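CEP104 (Gallus gallus, PDB 5JO8) is a centriolar, microtubule-binding protein whose TOG domain probably engages tubulin. Local coordinates at residues A[39-44]-A[66-71]; A[86-91]-A[133-138]; A[156-161]-A[194-199]; A[221-226]-A[233-238]; A[241-244]-A[250-253]. One frame throughout, in Å; residues are numbered along the deposited sequence. Where two conformers were deposited one is given.

All five contacts join helices or the turns at their ends in one all-helical chain, and none has a hydrogen bond across it. Contacts 2, 4 and 5 are buried. Contact 2 sets the methyl and methylene parts of a threonine and a lysine against aliphatic residues; contacts 4 and 5 are apolar. Contacts 1 and 3 are partly buried, and in both a polar atom comes close across the contact. Contacts 4 and 5 share helix 229-245. Contacts 1 and 2 touch directly, as do 2 and 3. Contacts 3 and 4 are tied by a salt bridge from Glu198 to Arg237. Contacts 1 and 5 lie on opposite sides of the chain's centre, their own centres about 51 Å apart.

Contact 1 (A[39-44]-A[66-71]); sequences EVFGEA and KKLMEM
Lys67 NZ and Val40 O make the nearest polar approach across this contact, at 4.0 Å. That is too long for a hydrogen bond, so the ammonium group only leans toward the carbonyl. The lysine chain is not straight. It sets off with CG anti to the backbone N (chi1 -178°), then bends at chi2 and again at chi4. The amine therefore ends beside the end of helix 35-41 instead of reaching far from its own helix. The lower part of the same chain skirts the edge of an aromatic ring, with Lys67 CG 4.4 Å from Phe41 CE1.

The apolar core is the pair Phe41 and Leu68. Leu68 CD1 meets the ring edge in its plane, 3.7 Å from Phe41 CE1 and 3.8 Å from Phe41 CZ. The two side chains cross at about a right angle. One face of the ring is covered from within its own segment: the methyl Val40 CG1 sits 3.7 Å above the plane, over the ring centre. Ala86 of helix 77-94 also touches both Val40 and Phe41.

Leu68 is buried. It is enclosed further by Met83 of helix 77-94 and by Met112 and Tyr117 of helix 100-121. Just after the ring, Gly42 takes a positive phi of 91°. It ends helix 35-41 and stands at the N-cap position of helix 43-49.

Helix 35-41 thus packs on helix 54-69 through the edge of Phe41. Such side-by-side layering of helices is typical of the alpha-solenoid of TOG domains, which are built of HEAT-type repeats.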
# COMPACT_ATOMS: atom_id res chain seq x y z
N GLU A 39 -16.18 -19.83 9.55
CA GLU A 39 -17.36 -19.53 10.35
C GLU A 39 -18.31 -18.57 9.64
O GLU A 39 -19.52 -18.65 9.80
CB GLU A 39 -16.94 -18.93 11.69
CG GLU A 39 -17.36 -19.78 12.88
CD GLU A 39 -16.75 -19.31 14.18
OE1 GLU A 39 -15.73 -18.58 14.14
OE2 GLU A 39 -17.28 -19.68 15.24
N VAL A 40 -17.74 -17.66 8.85
CA VAL A 40 -18.52 -16.64 8.18
C VAL A 40 -19.02 -17.10 6.82
O VAL A 40 -20.18 -16.88 6.46
CB VAL A 40 -17.70 -15.33 8.04
CG1 VAL A 40 -18.42 -14.32 7.16
CG2 VAL A 40 -17.41 -14.74 9.41
N PHE A 41 -18.14 -17.73 6.05
CA PHE A 41 -18.45 -18.05 4.65
C PHE A 41 -18.73 -19.51 4.34
O PHE A 41 -19.20 -19.83 3.26
CB PHE A 41 -17.32 -17.57 3.74
CG PHE A 41 -17.10 -16.10 3.79
CD1 PHE A 41 -18.11 -15.22 3.41
CD2 PHE A 41 -15.89 -15.58 4.22
CE1 PHE A 41 -17.90 -13.85 3.45
CE2 PHE A 41 -15.69 -14.22 4.26
CZ PHE A 41 -16.69 -13.35 3.88
N GLY A 42 -18.40 -20.39 5.27
CA GLY A 42 -18.52 -21.82 5.02
C GLY A 42 -17.25 -22.41 4.45
O GLY A 42 -16.45 -21.71 3.82
N GLU A 43 -17.06 -23.70 4.68
CA GLU A 43 -15.82 -24.35 4.27
C GLU A 43 -15.69 -24.46 2.76
O GLU A 43 -14.57 -24.39 2.23
CB GLU A 43 -15.67 -25.72 4.95
CG GLU A 43 -14.37 -26.42 4.60
CD GLU A 43 -14.10 -27.63 5.46
OE1 GLU A 43 -14.82 -27.83 6.46
OE2 GLU A 43 -13.16 -28.39 5.12
N ALA A 44 -16.81 -24.61 2.05
CA ALA A 44 -16.77 -24.76 0.60
C ALA A 44 -16.14 -23.54 -0.08
O ALA A 44 -15.25 -23.67 -0.93
CB ALA A 44 -18.17 -25.02 0.04
N LYS A 66 -20.06 -10.79 -3.70
CA LYS A 66 -21.52 -10.88 -3.76
C LYS A 66 -22.17 -11.00 -2.37
O LYS A 66 -23.17 -10.33 -2.08
CB LYS A 66 -21.94 -12.06 -4.63
CG LYS A 66 -23.45 -12.23 -4.73
CD LYS A 66 -23.79 -13.25 -5.79
CE LYS A 66 -25.28 -13.54 -5.83
NZ LYS A 66 -26.06 -12.35 -6.26
N LYS A 67 -21.62 -11.86 -1.51
CA LYS A 67 -22.20 -12.08 -0.18
C LYS A 67 -22.20 -10.77 0.63
O LYS A 67 -23.20 -10.41 1.26
CB LYS A 67 -21.45 -13.19 0.56
CG LYS A 67 -22.02 -13.52 1.95
CD LYS A 67 -23.37 -14.19 1.85
CE LYS A 67 -23.93 -14.51 3.23
NZ LYS A 67 -23.04 -15.42 4.00
N LEU A 68 -21.07 -10.06 0.64
CA LEU A 68 -21.02 -8.79 1.36
C LEU A 68 -21.93 -7.72 0.76
O LEU A 68 -22.60 -7.02 1.51
CB LEU A 68 -19.58 -8.28 1.45
CG LEU A 68 -18.80 -8.78 2.67
CD1 LEU A 68 -18.47 -10.26 2.53
CD2 LEU A 68 -17.51 -7.97 2.86
N MET A 69 -21.96 -7.60 -0.58
CA MET A 69 -22.78 -6.59 -1.24
C MET A 69 -24.27 -6.79 -0.95
O MET A 69 -25.04 -5.83 -0.89
CB MET A 69 -22.55 -6.59 -2.76
CG MET A 69 -21.26 -5.88 -3.20
SD MET A 69 -21.31 -4.12 -2.86
CE MET A 69 -22.57 -3.59 -4.03
N GLU A 70 -24.67 -8.03 -0.74
CA GLU A 70 -26.09 -8.34 -0.58
C GLU A 70 -26.55 -8.40 0.88
O GLU A 70 -27.72 -8.66 1.16
CB GLU A 70 -26.46 -9.61 -1.35
CG GLU A 70 -26.33 -9.40 -2.85
CD GLU A 70 -26.67 -10.63 -3.68
OE1 GLU A 70 -26.87 -11.72 -3.09
OE2 GLU A 70 -26.73 -10.49 -4.92
N MET A 71 -25.64 -8.14 1.82
CA MET A 71 -26.02 -8.09 3.24
C MET A 71 -26.97 -6.94 3.50
O MET A 71 -26.68 -5.79 3.17
CB MET A 71 -24.79 -7.94 4.13
CG MET A 71 -23.81 -9.09 4.06
SD MET A 71 -24.55 -10.67 4.46
CE MET A 71 -25.20 -10.34 6.10

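Contact 2 (A[86-91]-A[133-138]); sequences AAIFLV and EKTLPG
Ile88 and Val91 of helix 77-94 face Lys134 and Thr135 of helix 125-142. The two helices are neighbours in the same layer of an alpha-solenoid, as in HEAT-type TOG domains. Their local axes are nearly parallel, at 5°, and come within 9.7 Å of each other. Helix 100-121 lies against both: its Leu110 touches Ile88 and Thr135, and its Leu109 touches Val91.

The apolar contacts come first. They are made by methyl and methylene groups. Ile88 CG2 presses on the base of the lysine chain, 3.6 Å from Lys134 CB and 4.1 Å from Lys134 CG. This branch points across because it is anti to the Ile88 backbone N, while CG1 is turned beside that N. The isoleucine and lysine side chains cross at about a right angle. Beyond CG the lysine bends at chi2 and carries its amine away from helix 77-94, so only its aliphatic root takes part.

The second apolar pair lies further along both helices. Val91 CG1 meets Thr135 CG2 at 3.8 Å.

The polar part is confined to one helix. Thr135 OG1 is buried, but it bonds back to the carbonyl O of Cys131 and more weakly to that of Val132. This satisfies the hydroxyl inside its own helix and turns the methyl toward helix 77-94. The helix is kinked around Pro137 and Gly138, where neither N bonds to the preceding turn; that of Pro137 has no hydrogen to give.

The Thr135 methyl is also approached by the isoleucine: Ile88 CG2 lies 4.4 Å from Thr135 CG2.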
# COMPACT_ATOMS: atom_id res chain seq x y z
N ALA A 86 -13.36 -11.43 8.04
CA ALA A 86 -13.13 -12.66 7.32
C ALA A 86 -12.81 -12.38 5.84
O ALA A 86 -11.97 -13.05 5.24
CB ALA A 86 -14.34 -13.59 7.44
N ALA A 87 -13.50 -11.40 5.27
CA ALA A 87 -13.25 -11.04 3.87
C ALA A 87 -11.84 -10.48 3.70
O ALA A 87 -11.16 -10.82 2.74
CB ALA A 87 -14.29 -10.03 3.39
N ILE A 88 -11.41 -9.65 4.64
CA ILE A 88 -10.07 -9.07 4.61
C ILE A 88 -9.00 -10.15 4.77
O ILE A 88 -7.95 -10.09 4.13
CB ILE A 88 -9.92 -7.89 5.62
CG1 ILE A 88 -10.75 -6.68 5.18
CG2 ILE A 88 -8.46 -7.51 5.85
CD1 ILE A 88 -10.32 -6.01 3.85
N PHE A 89 -9.27 -11.15 5.60
CA PHE A 89 -8.38 -12.30 5.73
C PHE A 89 -8.14 -12.94 4.35
O PHE A 89 -7.00 -13.24 3.97
CB PHE A 89 -8.98 -13.33 6.71
CG PHE A 89 -8.20 -14.61 6.81
CD1 PHE A 89 -8.46 -15.68 5.96
CD2 PHE A 89 -7.17 -14.75 7.74
CE1 PHE A 89 -7.72 -16.85 6.03
CE2 PHE A 89 -6.43 -15.93 7.82
CZ PHE A 89 -6.72 -16.97 6.95
N LEU A 90 -9.22 -13.13 3.59
CA LEU A 90 -9.10 -13.73 2.26
C LEU A 90 -8.44 -12.78 1.26
O LEU A 90 -7.66 -13.21 0.42
CB LEU A 90 -10.47 -14.21 1.75
CG LEU A 90 -11.07 -15.33 2.61
CD1 LEU A 90 -12.47 -15.68 2.12
CD2 LEU A 90 -10.19 -16.58 2.62
N VAL A 91 -8.75 -11.49 1.36
CA VAL A 91 -8.12 -10.46 0.52
C VAL A 91 -6.61 -10.47 0.72
O VAL A 91 -5.85 -10.40 -0.25
CB VAL A 91 -8.69 -9.07 0.80
CG1 VAL A 91 -7.84 -7.98 0.15
CG2 VAL A 91 -10.11 -8.97 0.30
N GLU A 133 -4.59 -1.37 6.90
CA GLU A 133 -3.40 -1.89 7.58
C GLU A 133 -3.11 -3.35 7.23
O GLU A 133 -1.96 -3.75 7.16
CB GLU A 133 -3.52 -1.74 9.10
CG GLU A 133 -3.55 -0.30 9.60
CD GLU A 133 -2.21 0.41 9.48
OE1 GLU A 133 -1.20 -0.24 9.14
OE2 GLU A 133 -2.15 1.63 9.75
N LYS A 134 -4.16 -4.14 7.01
CA LYS A 134 -3.97 -5.56 6.73
C LYS A 134 -3.58 -5.85 5.29
O LYS A 134 -3.11 -6.94 4.99
CB LYS A 134 -5.24 -6.35 7.09
CG LYS A 134 -5.55 -6.40 8.58
CD LYS A 134 -4.40 -7.03 9.35
CE LYS A 134 -4.65 -6.95 10.85
NZ LYS A 134 -3.53 -7.53 11.64
N THR A 135 -3.78 -4.88 4.40
CA THR A 135 -3.56 -5.12 2.98
C THR A 135 -2.43 -4.30 2.36
O THR A 135 -1.78 -4.76 1.42
CB THR A 135 -4.85 -4.87 2.16
OG1 THR A 135 -5.25 -3.50 2.29
CG2 THR A 135 -5.96 -5.77 2.67
N LEU A 136 -2.19 -3.10 2.88
CA LEU A 136 -1.15 -2.25 2.30
C LEU A 136 0.23 -2.91 2.24
O LEU A 136 0.92 -2.77 1.23
CB LEU A 136 -1.10 -0.89 3.01
CG LEU A 136 -0.15 0.15 2.42
CD1 LEU A 136 -0.42 0.40 0.93
CD2 LEU A 136 -0.29 1.44 3.22
N PRO A 137 0.65 -3.63 3.30
CA PRO A 137 1.99 -4.24 3.19
C PRO A 137 2.09 -5.24 2.04
O PRO A 137 3.08 -5.25 1.30
CB PRO A 137 2.15 -4.96 4.52
CG PRO A 137 1.32 -4.14 5.47
CD PRO A 137 0.11 -3.75 4.66
N GLY A 138 1.05 -6.04 1.84
CA GLY A 138 1.04 -6.97 0.73
C GLY A 138 1.00 -6.27 -0.62
O GLY A 138 1.63 -6.71 -1.58

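Contact 3 (A[156-161]-A[194-199]); sequences KFIQEM and VELVEC
On the buried side of this contact between helices 148-163 and 187-204, Ile158 meets Leu196. The local axes cross at -32° and approach to 10.8 Å. Taken from the start of the first segment, the earliest touch is between methyl ends: Ile158 CD1 lies 4.2 Å from Leu196 CD1. The Ile158 chain reaches this point with CD1 extended beyond CG1 (chi2 162°). On its own side it also packs on Leu139 and Leu140 of helix 125-142.

One residue on, Gln159 takes part twice. Its backbone N faces the other leucine methyl, with Leu196 CD2 4.4 Å away. The two helices lie side by side and run in roughly the same direction, as in the HEAT-type alpha-solenoid expected of a TOG domain.

The Gln159 side chain then runs out fully extended, with CG anti to the backbone N (chi1 -167°). Its amide ends beside Cys199. The sulfur is 3.1 Å from Gln159 OE1, 3.4 Å from Gln159 CD and 3.9 Å from Gln159 NE2, all measured from Cys199 SG. It stands over the face of the amide, about 3.1 Å above its plane, and lies nearer the oxygen end than the nitrogen end. Cys199 SG is itself anti to its backbone N, which carries it toward helix 148-163.

The chemistry changes from the buried side toward the surface. Inside there are loose methyl contacts; further out a thiol rests on a flat amide. This approach over the face is consistent with close van der Waals contact, perhaps with a dipolar share, and with no hydrogen bond between the two segments.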
# COMPACT_ATOMS: atom_id res chain seq x y z
N LYS A 156 -0.59 1.81 -8.78
CA LYS A 156 -1.75 2.64 -9.12
C LYS A 156 -2.88 2.39 -8.14
O LYS A 156 -3.58 3.32 -7.74
CB LYS A 156 -2.24 2.38 -10.54
CG LYS A 156 -1.39 3.01 -11.64
CD LYS A 156 -2.07 2.87 -13.00
CE LYS A 156 -1.26 3.57 -14.09
NZ LYS A 156 -1.88 3.41 -15.43
N PHE A 157 -3.06 1.13 -7.75
CA PHE A 157 -4.09 0.83 -6.75
C PHE A 157 -3.77 1.52 -5.43
O PHE A 157 -4.68 2.07 -4.79
CB PHE A 157 -4.25 -0.67 -6.52
CG PHE A 157 -5.40 -1.01 -5.61
CD1 PHE A 157 -6.69 -1.10 -6.11
CD2 PHE A 157 -5.19 -1.23 -4.26
CE1 PHE A 157 -7.76 -1.40 -5.27
CE2 PHE A 157 -6.27 -1.54 -3.42
CZ PHE A 157 -7.54 -1.63 -3.93
N ILE A 158 -2.51 1.48 -5.01
CA ILE A 158 -2.10 2.14 -3.77
C ILE A 158 -2.36 3.64 -3.87
O ILE A 158 -2.87 4.25 -2.93
CB ILE A 158 -0.65 1.82 -3.38
CG1 ILE A 158 -0.51 0.37 -2.94
CG2 ILE A 158 -0.19 2.75 -2.26
CD1 ILE A 158 0.92 -0.13 -2.96
N GLN A 159 -1.99 4.22 -5.01
CA GLN A 159 -2.21 5.63 -5.26
C GLN A 159 -3.69 5.99 -5.14
O GLN A 159 -4.05 6.97 -4.46
CB GLN A 159 -1.64 5.98 -6.65
CG GLN A 159 -1.51 7.46 -6.96
CD GLN A 159 -1.12 7.70 -8.41
OE1 GLN A 159 -1.28 8.80 -8.94
NE2 GLN A 159 -0.61 6.66 -9.07
N GLU A 160 -4.57 5.18 -5.74
CA GLU A 160 -6.00 5.44 -5.72
C GLU A 160 -6.55 5.25 -4.30
O GLU A 160 -7.36 6.06 -3.83
CB GLU A 160 -6.74 4.53 -6.71
CG GLU A 160 -6.43 4.83 -8.18
CD GLU A 160 -7.28 4.03 -9.15
OE1 GLU A 160 -6.69 3.32 -10.00
OE2 GLU A 160 -8.52 4.11 -9.07
N MET A 161 -6.10 4.21 -3.61
CA MET A 161 -6.56 3.95 -2.26
C MET A 161 -6.21 5.09 -1.31
O MET A 161 -7.01 5.46 -0.45
CB MET A 161 -6.03 2.62 -1.73
CG MET A 161 -6.50 2.30 -0.30
SD MET A 161 -6.15 0.60 0.18
CE MET A 161 -4.36 0.57 0.15
N VAL A 194 10.02 4.93 -3.92
CA VAL A 194 10.35 6.34 -4.10
C VAL A 194 9.39 7.03 -5.07
O VAL A 194 9.04 8.19 -4.89
CB VAL A 194 11.82 6.58 -4.45
CG1 VAL A 194 12.69 6.21 -3.27
CG2 VAL A 194 12.24 5.77 -5.68
N GLU A 195 8.97 6.30 -6.10
CA GLU A 195 8.06 6.89 -7.07
C GLU A 195 6.68 7.14 -6.47
O GLU A 195 6.04 8.14 -6.78
CB GLU A 195 7.95 5.99 -8.31
CG GLU A 195 9.20 5.93 -9.14
CD GLU A 195 9.06 4.95 -10.29
OE1 GLU A 195 8.28 3.98 -10.16
OE2 GLU A 195 9.73 5.15 -11.32
N LEU A 196 6.22 6.22 -5.62
CA LEU A 196 4.95 6.40 -4.91
C LEU A 196 4.96 7.63 -4.02
O LEU A 196 4.01 8.42 -4.02
CB LEU A 196 4.60 5.16 -4.08
CG LEU A 196 3.82 4.10 -4.86
CD1 LEU A 196 3.78 2.78 -4.10
CD2 LEU A 196 2.41 4.59 -5.15
N VAL A 197 6.04 7.80 -3.26
CA VAL A 197 6.18 8.97 -2.41
C VAL A 197 6.19 10.23 -3.29
O VAL A 197 5.45 11.17 -3.01
CB VAL A 197 7.46 8.90 -1.53
CG1 VAL A 197 7.68 10.22 -0.80
CG2 VAL A 197 7.34 7.75 -0.52
N GLU A 198 7.00 10.23 -4.34
CA GLU A 198 7.12 11.41 -5.17
C GLU A 198 5.76 11.79 -5.74
O GLU A 198 5.38 12.96 -5.74
CB GLU A 198 8.09 11.18 -6.33
CG GLU A 198 8.28 12.40 -7.22
CD GLU A 198 9.07 12.10 -8.47
OE1 GLU A 198 9.69 13.05 -8.99
OE2 GLU A 198 9.06 10.94 -8.94
N CYS A 199 5.05 10.78 -6.22
CA CYS A 199 3.76 10.99 -6.87
C CYS A 199 2.71 11.49 -5.88
O CYS A 199 2.05 12.50 -6.12
CB CYS A 199 3.31 9.68 -7.52
SG CYS A 199 1.64 9.70 -8.19

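Contact 4 (A[221-226]-A[233-238]); sequences TGALEH and DVALRI
A helical hairpin is closed here: helix 213-223 turns back into helix 229-245, and Ala223 meets Ala235 where they come together. The CA atoms of these two residues are 5.9 Å apart. The methyls touch directly, with Ala223 CB 3.7 Å from Ala235 CB. Such small side chains let the backbones come close.

Leu224 fills in beside them. Its CG is anti to the carbonyl carbon (chi1 -70°), which brings one methyl to the other helix. Leu224 CD2 lies 3.8 Å from Ala235 CB and 3.7 Å from Leu236 CD2. The two leucine side chains cross at about a right angle. Leu236 also packs on Leu266 and Leu270 of helix 265-276.

Close hairpins of this kind are the building element of the HEAT-type alpha-solenoid seen in TOG domains. A type I turn runs from Ala223 to His226, in which His226 N bonds to Ala223 O at 3.0 Å. His226 ND1 is paired with the N of Val228, and His226 NE2 with the O of Ser185, so both ring nitrogens are held.

On helix 229-245, Arg237 NH1 forms a salt bridge one turn back to Asp233 OD2, at 3.0 Å. A second carboxylate, that of Glu198 in helix 187-204, takes Arg237 NE. The guanidinium lies with one face over Val234 CA, 4.2 Å above the plane.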
# COMPACT_ATOMS: atom_id res chain seq x y z
N THR A 221 16.32 11.23 2.48
CA THR A 221 17.75 11.22 2.75
C THR A 221 18.21 9.78 2.98
O THR A 221 19.34 9.42 2.63
CB THR A 221 18.16 12.15 3.92
OG1 THR A 221 17.46 11.78 5.11
CG2 THR A 221 17.85 13.61 3.59
N GLY A 222 17.34 8.95 3.53
CA GLY A 222 17.62 7.53 3.63
C GLY A 222 17.80 6.92 2.25
O GLY A 222 18.74 6.15 2.02
N ALA A 223 16.90 7.26 1.33
CA ALA A 223 16.94 6.72 -0.03
C ALA A 223 18.18 7.16 -0.81
O ALA A 223 18.56 6.49 -1.77
CB ALA A 223 15.66 7.10 -0.79
N LEU A 224 18.80 8.27 -0.40
CA LEU A 224 20.02 8.75 -1.06
C LEU A 224 21.17 7.79 -0.84
O LEU A 224 22.18 7.84 -1.55
CB LEU A 224 20.42 10.13 -0.53
CG LEU A 224 19.55 11.33 -0.89
CD1 LEU A 224 20.06 12.59 -0.21
CD2 LEU A 224 19.51 11.51 -2.41
N GLU A 225 21.04 6.91 0.15
CA GLU A 225 22.09 5.94 0.44
C GLU A 225 21.90 4.66 -0.36
O GLU A 225 22.73 3.76 -0.32
CB GLU A 225 22.13 5.63 1.94
CG GLU A 225 22.35 6.85 2.81
CD GLU A 225 22.84 6.49 4.20
OE1 GLU A 225 22.37 5.47 4.75
OE2 GLU A 225 23.69 7.23 4.73
N HIS A 226 20.80 4.56 -1.10
CA HIS A 226 20.52 3.33 -1.83
C HIS A 226 21.60 3.03 -2.86
O HIS A 226 22.19 3.95 -3.43
CB HIS A 226 19.14 3.37 -2.49
CG HIS A 226 18.63 2.02 -2.88
ND1 HIS A 226 18.97 1.41 -4.07
CD2 HIS A 226 17.83 1.14 -2.23
CE1 HIS A 226 18.39 0.22 -4.14
NE2 HIS A 226 17.69 0.04 -3.03
N ASP A 233 18.15 9.01 -7.57
CA ASP A 233 17.72 10.11 -8.41
C ASP A 233 16.29 10.55 -8.09
O ASP A 233 16.00 11.75 -8.07
CB ASP A 233 17.87 9.77 -9.89
CG ASP A 233 17.43 10.90 -10.80
OD1 ASP A 233 18.14 11.93 -10.86
OD2 ASP A 233 16.37 10.76 -11.45
N VAL A 234 15.40 9.60 -7.79
CA VAL A 234 14.05 9.98 -7.39
C VAL A 234 14.09 10.68 -6.03
O VAL A 234 13.39 11.66 -5.80
CB VAL A 234 13.08 8.80 -7.37
CG1 VAL A 234 11.68 9.28 -6.99
CG2 VAL A 234 13.07 8.11 -8.72
N ALA A 235 14.94 10.18 -5.13
CA ALA A 235 15.10 10.80 -3.82
C ALA A 235 15.54 12.26 -3.96
O ALA A 235 15.02 13.15 -3.28
CB ALA A 235 16.07 10.00 -2.97
N LEU A 236 16.46 12.52 -4.89
CA LEU A 236 16.87 13.89 -5.18
C LEU A 236 15.71 14.75 -5.66
O LEU A 236 15.54 15.87 -5.22
CB LEU A 236 17.98 13.91 -6.22
CG LEU A 236 19.32 13.34 -5.80
CD1 LEU A 236 20.17 13.14 -7.04
CD2 LEU A 236 20.00 14.29 -4.82
N ARG A 237 14.91 14.21 -6.58
CA ARG A 237 13.74 14.94 -7.08
C ARG A 237 12.78 15.31 -5.97
O ARG A 237 12.22 16.40 -5.95
CB ARG A 237 13.00 14.12 -8.14
CG ARG A 237 13.81 13.90 -9.41
CD ARG A 237 12.90 13.71 -10.62
NE ARG A 237 11.98 12.59 -10.47
CZ ARG A 237 12.22 11.35 -10.90
NH1 ARG A 237 13.37 11.06 -11.49
NH2 ARG A 237 11.31 10.40 -10.73
N ILE A 238 12.61 14.40 -5.01
CA ILE A 238 11.73 14.64 -3.88
C ILE A 238 12.27 15.81 -3.07
O ILE A 238 11.53 16.73 -2.71
CB ILE A 238 11.57 13.36 -3.05
CG1 ILE A 238 10.68 12.35 -3.77
CG2 ILE A 238 11.00 13.67 -1.66
CD1 ILE A 238 10.76 10.95 -3.19

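Contact 5 (A[241-244]-A[250-253]); sequences GMYR and ILEY
Ile250 wedges its branched chain against the backbone of Tyr243, and this is the tightly packed part of the contact. Ile250 is buried and points at helix 229-245, with Ile250 CG1 3.9 Å from Tyr243 CA. Its two branches divide the work. CG1 leads on to CD1, which touches Met242 CB at 4.0 Å, while Ile250 CG2 lies 4.2 Å from Tyr243 CD1. Beyond CB the Met242 chain bends at chi2 and chi3 and leads away toward Val216 and Thr206.

The solvent side is slighter in extent, though no longer in distance. Leu251 is partly exposed and, between these segments, touches only the edge of the Tyr243 ring. It comes in the ring plane, with Leu251 CG 3.9 Å from Tyr243 CE1. The ring stands there because Tyr243 CG is anti to the backbone N (chi1 177°).

Phe274 of helix 265-276 stacks with the Tyr243 ring and touches Ile250 and Leu251 as well. It closes the group from a third helix.

The apolar sides of helices 229-245 and 247-253 thus fold together. They are two successive helices joined by a very short link, near the C-terminal end of the alpha-solenoid.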
# COMPACT_ATOMS: atom_id res chain seq x y z
N GLY A 241 11.98 19.13 -4.90
CA GLY A 241 10.60 19.55 -4.83
C GLY A 241 10.29 20.25 -3.51
O GLY A 241 9.67 21.32 -3.48
N MET A 242 10.73 19.64 -2.42
CA MET A 242 10.52 20.19 -1.09
C MET A 242 11.26 21.51 -0.91
O MET A 242 10.74 22.44 -0.29
CB MET A 242 10.99 19.20 -0.02
CG MET A 242 10.30 17.86 -0.07
SD MET A 242 9.06 17.69 1.21
CE MET A 242 7.77 18.75 0.57
N TYR A 243 12.48 21.56 -1.43
CA TYR A 243 13.35 22.73 -1.28
C TYR A 243 12.71 23.99 -1.85
O TYR A 243 12.89 25.08 -1.31
CB TYR A 243 14.69 22.48 -1.98
CG TYR A 243 15.63 23.66 -1.93
CD1 TYR A 243 16.39 23.92 -0.80
CD2 TYR A 243 15.77 24.51 -3.03
CE1 TYR A 243 17.26 25.00 -0.75
CE2 TYR A 243 16.63 25.59 -2.99
CZ TYR A 243 17.38 25.83 -1.85
OH TYR A 243 18.24 26.90 -1.80
N ARG A 244 11.98 23.83 -2.94
CA ARG A 244 11.33 24.96 -3.59
C ARG A 244 10.32 25.62 -2.65
O ARG A 244 10.13 26.84 -2.69
CB ARG A 244 10.63 24.51 -4.88
CG ARG A 244 11.58 23.96 -5.92
CD ARG A 244 10.83 23.50 -7.17
NE ARG A 244 11.76 23.00 -8.18
CZ ARG A 244 12.35 23.75 -9.10
NH1 ARG A 244 12.10 25.06 -9.14
NH2 ARG A 244 13.18 23.20 -9.98
N ILE A 250 14.83 22.60 4.74
CA ILE A 250 15.63 21.61 4.03
C ILE A 250 17.11 21.81 4.31
O ILE A 250 17.83 20.85 4.61
CB ILE A 250 15.33 21.62 2.53
CG1 ILE A 250 13.85 21.31 2.27
CG2 ILE A 250 16.24 20.64 1.81
CD1 ILE A 250 13.30 20.16 3.06
N LEU A 251 17.57 23.05 4.22
CA LEU A 251 18.98 23.33 4.47
C LEU A 251 19.37 23.03 5.92
O LEU A 251 20.50 22.62 6.19
CB LEU A 251 19.30 24.79 4.12
CG LEU A 251 19.21 25.09 2.63
CD1 LEU A 251 19.23 26.60 2.41
CD2 LEU A 251 20.36 24.42 1.90
N GLU A 252 18.44 23.24 6.83
CA GLU A 252 18.66 22.95 8.25
C GLU A 252 18.69 21.46 8.52
O GLU A 252 19.25 21.01 9.53
CB GLU A 252 17.58 23.63 9.10
CG GLU A 252 17.78 25.14 9.26
CD GLU A 252 16.49 25.87 9.57
OE1 GLU A 252 15.45 25.19 9.76
OE2 GLU A 252 16.50 27.12 9.60
N TYR A 253 18.11 20.67 7.62
CA TYR A 253 18.05 19.23 7.83
C TYR A 253 19.34 18.57 7.37
O TYR A 253 19.88 17.68 8.04
CB TYR A 253 16.86 18.63 7.07
CG TYR A 253 16.52 17.22 7.50
CD1 TYR A 253 15.66 16.99 8.56
CD2 TYR A 253 17.08 16.12 6.86
CE1 TYR A 253 15.35 15.70 8.97
CE2 TYR A 253 16.78 14.82 7.27
CZ TYR A 253 15.91 14.62 8.32
OH TYR A 253 15.61 13.35 8.74